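Local coordinates for autophagy-related protein 9 (Schizosaccharomyces pombe, PDB 7D0I), which scrambles phospholipids between the two leaflets of autophagic membranes, working as a homotrimer with a central pore to let the growing autophagosome expand, at residues R368-H373 against L607-L612; R455-L460 against N480-A485. The protein carries 1 engineered substitution. One frame throughout, in Å; residues are numbered along the deposited sequence.

Contact 1. Residues R368-H373 against L607-L612; sequences RRILTH and LLWEIL. With LMN (Lauryl Maltose Neopentyl Glycol), chain H.
H373 and E610 belong to the pocket that holds a lauryl maltose neopentyl glycol molecule, and they join the loop before helix 373-382 to helix 603-624, inferred to be intramembrane. H373 ND1 donates to E610 OE1 across 2.8 Å, with an N-H...O angle of 159°. The acceptor lies near the imidazole plane, but it is approached on the anti side of the carboxylate and somewhat out of its plane. E610 reaches this position through a bend at chi2 (86°), which turns the carboxylate off the line of the chain toward H373 and T372. One sugar ring of the detergent covers a face of the imidazole, its C5 lying 3.9 Å from H373 CD2, while the detergent oxygen OAU is 3.1 Å from E610 OE1. W377 meets the same histidine ring from within its own helix. Beside the polar pair, the methyl CG2 of T372 packs on the carboxylate carbon, E610 CD, at 3.5 Å.

The other end of the contact is a stack. The guanidinium of R368 lies flat on the indole of W609, the planes 21° apart, with CZ 3.9 Å from the centroid of the five-membered ring. CG stands anti to the backbone N and the chain stays extended to NE, a shape that lays CD over the six-membered ring as a CH-pi contact of 3.7 Å to its centroid. I370 CG2 adds an apolar touch at W609 CE3, 3.9 Å away.

The two ends thus use different chemistry: the pi face of the indole offers a negative electrostatic potential to the guanidinium, which keeps its charge, whereas the carboxylate probably favours a proton on ND1 and would stabilise a positive imidazole next to the sugar.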
loop_
_atom_site.group_PDB
_atom_site.type_symbol
_atom_site.label_atom_id
_atom_site.label_comp_id
_atom_site.label_asym_id
_atom_site.label_seq_id
_atom_site.Cartn_x
_atom_site.Cartn_y
_atom_site.Cartn_z
ATOM N N ARG A 368 -33.377 32.645 -16.442
ATOM C CA ARG A 368 -32.678 31.411 -16.762
ATOM C C ARG A 368 -31.333 31.730 -17.393
ATOM O O ARG A 368 -31.235 32.614 -18.248
ATOM C CB ARG A 368 -33.497 30.540 -17.717
ATOM C CG ARG A 368 -32.978 29.130 -17.848
ATOM C CD ARG A 368 -33.536 28.456 -19.075
ATOM N NE ARG A 368 -33.090 27.071 -19.174
ATOM C CZ ARG A 368 -33.799 26.033 -18.752
ATOM N NH1 ARG A 368 -33.320 24.805 -18.878
ATOM N NH2 ARG A 368 -34.991 26.225 -18.207
ATOM N N ARG A 369 -30.302 31.008 -16.968
ATOM C CA ARG A 369 -28.973 31.131 -17.552
ATOM C C ARG A 369 -28.905 30.232 -18.777
ATOM O O ARG A 369 -28.882 29.007 -18.649
ATOM C CB ARG A 369 -27.898 30.742 -16.547
ATOM C CG ARG A 369 -27.873 31.549 -15.281
ATOM C CD ARG A 369 -26.805 31.011 -14.368
ATOM N NE ARG A 369 -25.466 31.290 -14.870
ATOM C CZ ARG A 369 -24.421 30.498 -14.675
ATOM N NH1 ARG A 369 -23.234 30.826 -15.155
ATOM N NH2 ARG A 369 -24.566 29.366 -14.008
ATOM N N ILE A 370 -28.869 30.831 -19.960
ATOM C CA ILE A 370 -28.769 30.090 -21.207
ATOM C C ILE A 370 -27.436 30.418 -21.858
ATOM O O ILE A 370 -27.041 31.584 -21.923
ATOM C CB ILE A 370 -29.938 30.408 -22.158
ATOM C CG1 ILE A 370 -30.267 31.902 -22.132
ATOM C CG2 ILE A 370 -31.145 29.554 -21.812
ATOM C CD1 ILE A 370 -29.643 32.686 -23.259
ATOM N N LEU A 371 -26.745 29.386 -22.330
ATOM C CA LEU A 371 -25.485 29.535 -23.044
ATOM C C LEU A 371 -25.599 28.700 -24.313
ATOM O O LEU A 371 -25.195 27.539 -24.340
ATOM C CB LEU A 371 -24.318 29.103 -22.180
ATOM C CG LEU A 371 -22.904 29.391 -22.660
ATOM C CD1 LEU A 371 -22.730 30.851 -22.976
ATOM C CD2 LEU A 371 -21.954 28.991 -21.583
ATOM N N THR A 372 -26.155 29.295 -25.361
ATOM C CA THR A 372 -26.262 28.634 -26.648
ATOM C C THR A 372 -24.896 28.609 -27.321
ATOM O O THR A 372 -23.888 29.022 -26.750
ATOM C CB THR A 372 -27.290 29.354 -27.513
ATOM O OG1 THR A 372 -28.296 29.920 -26.668
ATOM C CG2 THR A 372 -27.951 28.396 -28.466
ATOM N N HIS A 373 -24.846 28.110 -28.553
ATOM C CA HIS A 373 -23.615 28.231 -29.316
ATOM C C HIS A 373 -23.485 29.610 -29.935
ATOM O O HIS A 373 -22.368 30.116 -30.080
ATOM C CB HIS A 373 -23.531 27.139 -30.386
ATOM C CG HIS A 373 -24.732 27.058 -31.274
ATOM N ND1 HIS A 373 -25.786 26.203 -31.026
ATOM C CD2 HIS A 373 -25.058 27.737 -32.398
ATOM C CE1 HIS A 373 -26.702 26.353 -31.966
ATOM N NE2 HIS A 373 -26.284 27.276 -32.812
ATOM N N LEU A 607 -32.794 20.830 -27.451
ATOM C CA LEU A 607 -33.041 21.374 -28.785
ATOM C C LEU A 607 -33.951 22.590 -28.722
ATOM O O LEU A 607 -33.688 23.615 -29.367
ATOM C CB LEU A 607 -33.648 20.310 -29.691
ATOM C CG LEU A 607 -32.786 19.097 -30.022
ATOM C CD1 LEU A 607 -33.568 18.116 -30.870
ATOM C CD2 LEU A 607 -31.522 19.533 -30.727
ATOM N N LEU A 608 -35.044 22.488 -27.967
ATOM C CA LEU A 608 -35.944 23.627 -27.827
ATOM C C LEU A 608 -35.204 24.846 -27.296
ATOM O O LEU A 608 -35.422 25.968 -27.764
ATOM C CB LEU A 608 -37.113 23.277 -26.912
ATOM C CG LEU A 608 -38.080 22.210 -27.418
ATOM C CD1 LEU A 608 -39.181 21.982 -26.405
ATOM C CD2 LEU A 608 -38.655 22.613 -28.759
ATOM N N TRP A 609 -34.309 24.646 -26.332
ATOM C CA TRP A 609 -33.588 25.782 -25.781
ATOM C C TRP A 609 -32.472 26.270 -26.690
ATOM O O TRP A 609 -32.197 27.466 -26.720
ATOM C CB TRP A 609 -33.034 25.437 -24.406
ATOM C CG TRP A 609 -34.058 25.555 -23.347
ATOM C CD1 TRP A 609 -34.619 24.543 -22.636
ATOM C CD2 TRP A 609 -34.668 26.759 -22.884
ATOM N NE1 TRP A 609 -35.533 25.044 -21.746
ATOM C CE2 TRP A 609 -35.580 26.403 -21.880
ATOM C CE3 TRP A 609 -34.523 28.107 -23.219
ATOM C CZ2 TRP A 609 -36.347 27.345 -21.210
ATOM C CZ3 TRP A 609 -35.284 29.035 -22.554
ATOM C CH2 TRP A 609 -36.186 28.652 -21.561
ATOM N N GLU A 610 -31.825 25.384 -27.445
ATOM C CA GLU A 610 -30.833 25.824 -28.414
ATOM C C GLU A 610 -31.471 26.568 -29.571
ATOM O O GLU A 610 -30.766 27.254 -30.314
ATOM C CB GLU A 610 -30.045 24.631 -28.950
ATOM C CG GLU A 610 -28.647 24.959 -29.442
ATOM C CD GLU A 610 -27.611 24.936 -28.328
ATOM O OE1 GLU A 610 -26.402 24.874 -28.630
ATOM O OE2 GLU A 610 -28.007 24.973 -27.144
ATOM N N ILE A 611 -32.779 26.421 -29.757
ATOM C CA ILE A 611 -33.488 27.220 -30.752
ATOM C C ILE A 611 -34.015 28.515 -30.155
ATOM O O ILE A 611 -33.973 29.565 -30.800
ATOM C CB ILE A 611 -34.621 26.389 -31.384
ATOM C CG1 ILE A 611 -34.037 25.222 -32.169
ATOM C CG2 ILE A 611 -35.467 27.250 -32.287
ATOM C CD1 ILE A 611 -35.080 24.279 -32.702
ATOM N N LEU A 612 -34.510 28.480 -28.919
ATOM C CA LEU A 612 -35.014 29.699 -28.300
ATOM C C LEU A 612 -33.884 30.639 -27.898
ATOM O O LEU A 612 -34.076 31.860 -27.852
ATOM C CB LEU A 612 -35.877 29.351 -27.091
ATOM C CG LEU A 612 -36.685 30.495 -26.485
ATOM C CD1 LEU A 612 -37.639 31.054 -27.513
ATOM C CD2 LEU A 612 -37.441 30.017 -25.264
HETATM C C1 LMN H . -21.981 24.797 -34.816
HETATM O O1 LMN H . -21.051 24.952 -35.724
HETATM C C2 LMN H . -21.795 23.453 -34.071
HETATM O O2 LMN H . -20.640 23.565 -33.240
HETATM C C3 LMN H . -22.957 23.050 -33.209
HETATM O O3 LMN H . -22.784 21.619 -32.923
HETATM C C4 LMN H . -24.294 23.253 -33.798
HETATM O O4 LMN H . -25.321 23.219 -32.709
HETATM C C5 LMN H . -24.427 24.560 -34.491
HETATM O O5 LMN H . -23.366 24.750 -35.496
HETATM C C6 LMN H . -25.777 24.656 -35.200
HETATM O O6 LMN H . -25.820 25.856 -35.941
HETATM C CAA LMN H . -28.113 28.974 -44.398
HETATM C CAB LMN H . -16.617 34.220 -43.953
HETATM O OAI LMN H . -27.949 18.642 -34.078
HETATM O OAJ LMN H . -12.569 19.696 -34.889
HETATM O OAL LMN H . -21.282 20.916 -36.425
HETATM O OAN LMN H . -15.247 21.308 -36.039
HETATM O OAP LMN H . -16.598 22.518 -38.068
HETATM O OAQ LMN H . -28.092 18.748 -31.189
HETATM O OAR LMN H . -13.962 15.802 -35.210
HETATM O OAS LMN H . -25.698 19.395 -29.896
HETATM O OAT LMN H . -16.664 15.218 -34.817
HETATM O OAU LMN H . -25.368 22.455 -30.249
HETATM O OAV LMN H . -18.244 17.633 -35.953
HETATM C CAW LMN H . -27.628 27.965 -43.332
HETATM C CAX LMN H . -16.955 33.203 -42.841
HETATM C CAY LMN H . -27.775 28.601 -41.926
HETATM C CAZ LMN H . -17.733 32.015 -43.458
HETATM C CBA LMN H . -26.938 27.823 -40.872
HETATM C CBB LMN H . -18.096 30.997 -42.341
HETATM C CBC LMN H . -25.901 26.885 -41.562
HETATM C CBD LMN H . -16.794 30.358 -41.778
HETATM C CBE LMN H . -25.567 25.696 -40.614
HETATM C CBF LMN H . -17.092 28.883 -41.372
HETATM C CBG LMN H . -25.287 26.238 -39.181
HETATM C CBH LMN H . -17.329 28.790 -39.834
HETATM C CBI LMN H . -23.793 26.695 -39.102
HETATM C CBJ LMN H . -18.795 28.310 -39.582
HETATM C CBK LMN H . -22.861 25.449 -39.306
HETATM C CBL LMN H . -18.856 27.523 -38.224
HETATM C CBM LMN H . -27.827 20.044 -34.129
HETATM C CBN LMN H . -13.480 18.809 -34.277
HETATM C CBP LMN H . -20.003 20.335 -36.294
HETATM C CBQ LMN H . -21.368 25.930 -39.396
HETATM C CBR LMN H . -20.034 26.869 -37.402
HETATM C CBS LMN H . -21.522 24.775 -37.070
HETATM C CBT LMN H . -19.348 24.572 -38.458
HETATM O OBV LMN H . -18.305 24.655 -37.472
HETATM O OBX LMN H . -19.146 22.511 -36.925
HETATM O OBY LMN H . -27.313 21.973 -32.754
HETATM O OBZ LMN H . -15.477 19.122 -35.621
HETATM O OCB LMN H . -17.556 19.948 -34.702
HETATM C CCC LMN H . -27.889 20.607 -32.737
HETATM C CCD LMN H . -14.367 18.189 -35.321
HETATM C CCF LMN H . -19.012 21.404 -35.948
HETATM C CCH LMN H . -16.580 21.875 -35.775
HETATM C CCJ LMN H . -18.181 23.560 -36.609
HETATM C CCL LMN H . -16.777 23.002 -36.729
HETATM C CCM LMN H . -20.564 25.544 -38.087
HETATM C CCN LMN H . -27.145 19.658 -31.784
HETATM C CCO LMN H . -14.876 16.839 -34.806
HETATM C CCQ LMN H . -17.595 20.813 -35.893
HETATM C CCR LMN H . -25.845 21.945 -32.573
HETATM C CCS LMN H . -16.609 18.918 -34.686
HETATM C CCT LMN H . -26.432 20.377 -30.697
HETATM C CCU LMN H . -16.240 16.529 -35.317
HETATM C CCV LMN H . -25.458 21.379 -31.199
HETATM C CCW LMN H . -17.250 17.543 -34.914
#

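Contact 2. Residues R455-L460 against N480-A485; sequences RRYTPL and NDSYAA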
loop_
_atom_site.group_PDB
_atom_site.type_symbol
_atom_site.label_atom_id
_atom_site.label_comp_id
_atom_site.label_asym_id
_atom_site.label_seq_id
_atom_site.Cartn_x
_atom_site.Cartn_y
_atom_site.Cartn_z
ATOM N N ARG A 455 -31.021 11.605 -22.328
ATOM C CA ARG A 455 -30.610 12.808 -21.632
ATOM C C ARG A 455 -29.160 13.137 -21.947
ATOM O O ARG A 455 -28.325 12.251 -22.133
ATOM C CB ARG A 455 -30.803 12.650 -20.128
ATOM C CG ARG A 455 -32.236 12.400 -19.726
ATOM C CD ARG A 455 -32.349 12.026 -18.267
ATOM N NE ARG A 455 -32.429 13.193 -17.402
ATOM C CZ ARG A 455 -33.563 13.654 -16.894
ATOM N NH1 ARG A 455 -34.697 13.037 -17.164
ATOM N NH2 ARG A 455 -33.563 14.720 -16.115
ATOM N N ARG A 456 -28.880 14.433 -22.017
ATOM C CA ARG A 456 -27.556 14.959 -22.289
ATOM C C ARG A 456 -27.346 16.184 -21.416
ATOM O O ARG A 456 -28.300 16.766 -20.901
ATOM C CB ARG A 456 -27.393 15.322 -23.766
ATOM C CG ARG A 456 -27.463 14.152 -24.715
ATOM C CD ARG A 456 -26.135 13.449 -24.811
ATOM N NE ARG A 456 -26.201 12.242 -25.624
ATOM C CZ ARG A 456 -26.390 11.022 -25.133
ATOM N NH1 ARG A 456 -26.530 10.843 -23.830
ATOM N NH2 ARG A 456 -26.435 9.981 -25.949
ATOM N N TYR A 457 -26.088 16.576 -21.246
ATOM C CA TYR A 457 -25.787 17.778 -20.488
ATOM C C TYR A 457 -26.081 19.010 -21.323
ATOM O O TYR A 457 -25.763 19.061 -22.512
ATOM C CB TYR A 457 -24.326 17.796 -20.048
ATOM C CG TYR A 457 -23.934 16.682 -19.118
ATOM C CD1 TYR A 457 -24.358 16.664 -17.805
ATOM C CD2 TYR A 457 -23.117 15.663 -19.545
ATOM C CE1 TYR A 457 -23.997 15.652 -16.960
ATOM C CE2 TYR A 457 -22.748 14.651 -18.703
ATOM C CZ TYR A 457 -23.190 14.651 -17.416
ATOM O OH TYR A 457 -22.818 13.637 -16.582
ATOM N N THR A 458 -26.692 20.008 -20.699
ATOM C CA THR A 458 -26.961 21.252 -21.387
ATOM C C THR A 458 -25.650 21.960 -21.713
ATOM O O THR A 458 -24.640 21.741 -21.049
ATOM C CB THR A 458 -27.839 22.156 -20.537
ATOM O OG1 THR A 458 -27.128 22.537 -19.359
ATOM C CG2 THR A 458 -29.087 21.432 -20.134
ATOM N N PRO A 459 -25.637 22.805 -22.745
ATOM C CA PRO A 459 -24.402 23.525 -23.078
ATOM C C PRO A 459 -23.848 24.362 -21.947
ATOM O O PRO A 459 -22.646 24.629 -21.936
ATOM C CB PRO A 459 -24.825 24.397 -24.259
ATOM C CG PRO A 459 -25.888 23.624 -24.898
ATOM C CD PRO A 459 -26.656 22.985 -23.789
ATOM N N LEU A 460 -24.676 24.789 -21.001
ATOM C CA LEU A 460 -24.166 25.497 -19.838
ATOM C C LEU A 460 -23.612 24.544 -18.796
ATOM O O LEU A 460 -22.750 24.933 -18.005
ATOM C CB LEU A 460 -25.263 26.352 -19.222
ATOM C CG LEU A 460 -24.865 27.195 -18.022
ATOM C CD1 LEU A 460 -23.943 28.297 -18.446
ATOM C CD2 LEU A 460 -26.095 27.752 -17.368
ATOM N N ASN A 480 -18.204 11.895 -21.784
ATOM C CA ASN A 480 -18.852 10.708 -22.326
ATOM C C ASN A 480 -18.757 9.536 -21.367
ATOM O O ASN A 480 -19.685 8.729 -21.284
ATOM C CB ASN A 480 -18.237 10.336 -23.671
ATOM C CG ASN A 480 -18.544 11.344 -24.744
ATOM O OD1 ASN A 480 -19.560 12.026 -24.696
ATOM N ND2 ASN A 480 -17.667 11.441 -25.729
ATOM N N ASP A 481 -17.658 9.421 -20.636
ATOM C CA ASP A 481 -17.536 8.363 -19.648
ATOM C C ASP A 481 -18.363 8.611 -18.408
ATOM O O ASP A 481 -18.218 7.877 -17.434
ATOM C CB ASP A 481 -16.069 8.176 -19.263
ATOM C CG ASP A 481 -15.310 7.312 -20.252
ATOM O OD1 ASP A 481 -15.936 6.441 -20.889
ATOM O OD2 ASP A 481 -14.083 7.496 -20.385
ATOM N N SER A 482 -19.224 9.621 -18.410
ATOM C CA SER A 482 -20.049 9.954 -17.265
ATOM C C SER A 482 -21.531 9.756 -17.507
ATOM O O SER A 482 -22.310 9.861 -16.558
ATOM C CB SER A 482 -19.828 11.411 -16.855
ATOM O OG SER A 482 -21.033 11.977 -16.393
ATOM N N TYR A 483 -21.945 9.491 -18.742
ATOM C CA TYR A 483 -23.366 9.365 -19.020
ATOM C C TYR A 483 -23.944 8.092 -18.426
ATOM O O TYR A 483 -25.109 8.077 -18.028
ATOM C CB TYR A 483 -23.615 9.409 -20.519
ATOM C CG TYR A 483 -23.583 10.796 -21.093
ATOM C CD1 TYR A 483 -24.445 11.766 -20.640
ATOM C CD2 TYR A 483 -22.705 11.125 -22.098
ATOM C CE1 TYR A 483 -24.425 13.023 -21.164
ATOM C CE2 TYR A 483 -22.683 12.379 -22.627
ATOM C CZ TYR A 483 -23.541 13.325 -22.156
ATOM O OH TYR A 483 -23.520 14.588 -22.684
ATOM N N ALA A 484 -23.152 7.024 -18.345
ATOM C CA ALA A 484 -23.620 5.818 -17.673
ATOM C C ALA A 484 -23.894 6.090 -16.202
ATOM O O ALA A 484 -24.947 5.723 -15.670
ATOM C CB ALA A 484 -22.591 4.704 -17.829
ATOM N N ALA A 485 -22.955 6.756 -15.533
ATOM C CA ALA A 485 -23.136 7.092 -14.130
ATOM C C ALA A 485 -24.319 8.024 -13.929
ATOM O O ALA A 485 -25.065 7.887 -12.958
ATOM C CB ALA A 485 -21.861 7.717 -13.581
#
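R456 and Y457, neighbours on strand 455-457, approach Y483 from opposite sides. The guanidinium of R456 lies over one face of the phenol ring, a cation-pi contact with CZ 4.6 Å from the centroid and only 6° off the ring normal. Its plane is nevertheless tilted 46° from that of the ring. A bend at chi2 folds the arginine back across the tyrosine, and CD comes within 3.6 Å of Y483 OH. On the other side the Y457 ring is offset: the centroids are 4.9 Å apart, the planes 29° from parallel, and there is little overlap. Y457 CD2 and CE2 both approach Y483 CE1, at about 3.4 Å. Beyond its ring, Y457 extends its hydroxyl to S482 OG, which lies in the ring plane; the modelled separation is too short to be trusted in detail.

Further out, strand 455-457 pairs antiparallel with strand 600-602, R456 bonding through its backbone to S601. The type I turn from N480 to Y483, between helices 472-480 and 483-489, presents S482 and Y483 to the strand. F465 meets Y457 edge-to-face and Y600 adds another ring, while S482 rests on helix 565-576. R456 and Y483 touch T560 of a second subunit, whose E559 forms a long, weak ion pair with R456.

With R456 over one face of Y483 and Y457 slid aside on the other, successive strand residues make a cation-pi and offset aromatic cluster, in a part of the Atg9 protomer inferred to be cytoplasmic, beside an interface of the homotrimer.

In the fold
From the N terminus, the chain passes through 368-373 and helix 373-382, crosses the intramembrane helix 427-447 and reaches 455-460. Contact 2 then closes a short loop of 19 residues, which holds helices 461-464 and 472-480. Contact 1 closes only when the chain reaches helix 603-624, so its 233-residue loop encloses the whole of contact 2. The two centres lie about 16 Å apart, and the segments meet directly where P459 and L460 pack against R369, L371 and E610. Strand 600-602, which pairs antiparallel with 455-457, runs on into helix 603-624, thereby tying contact 2 to contact 1 and the pocket of the bound detergent.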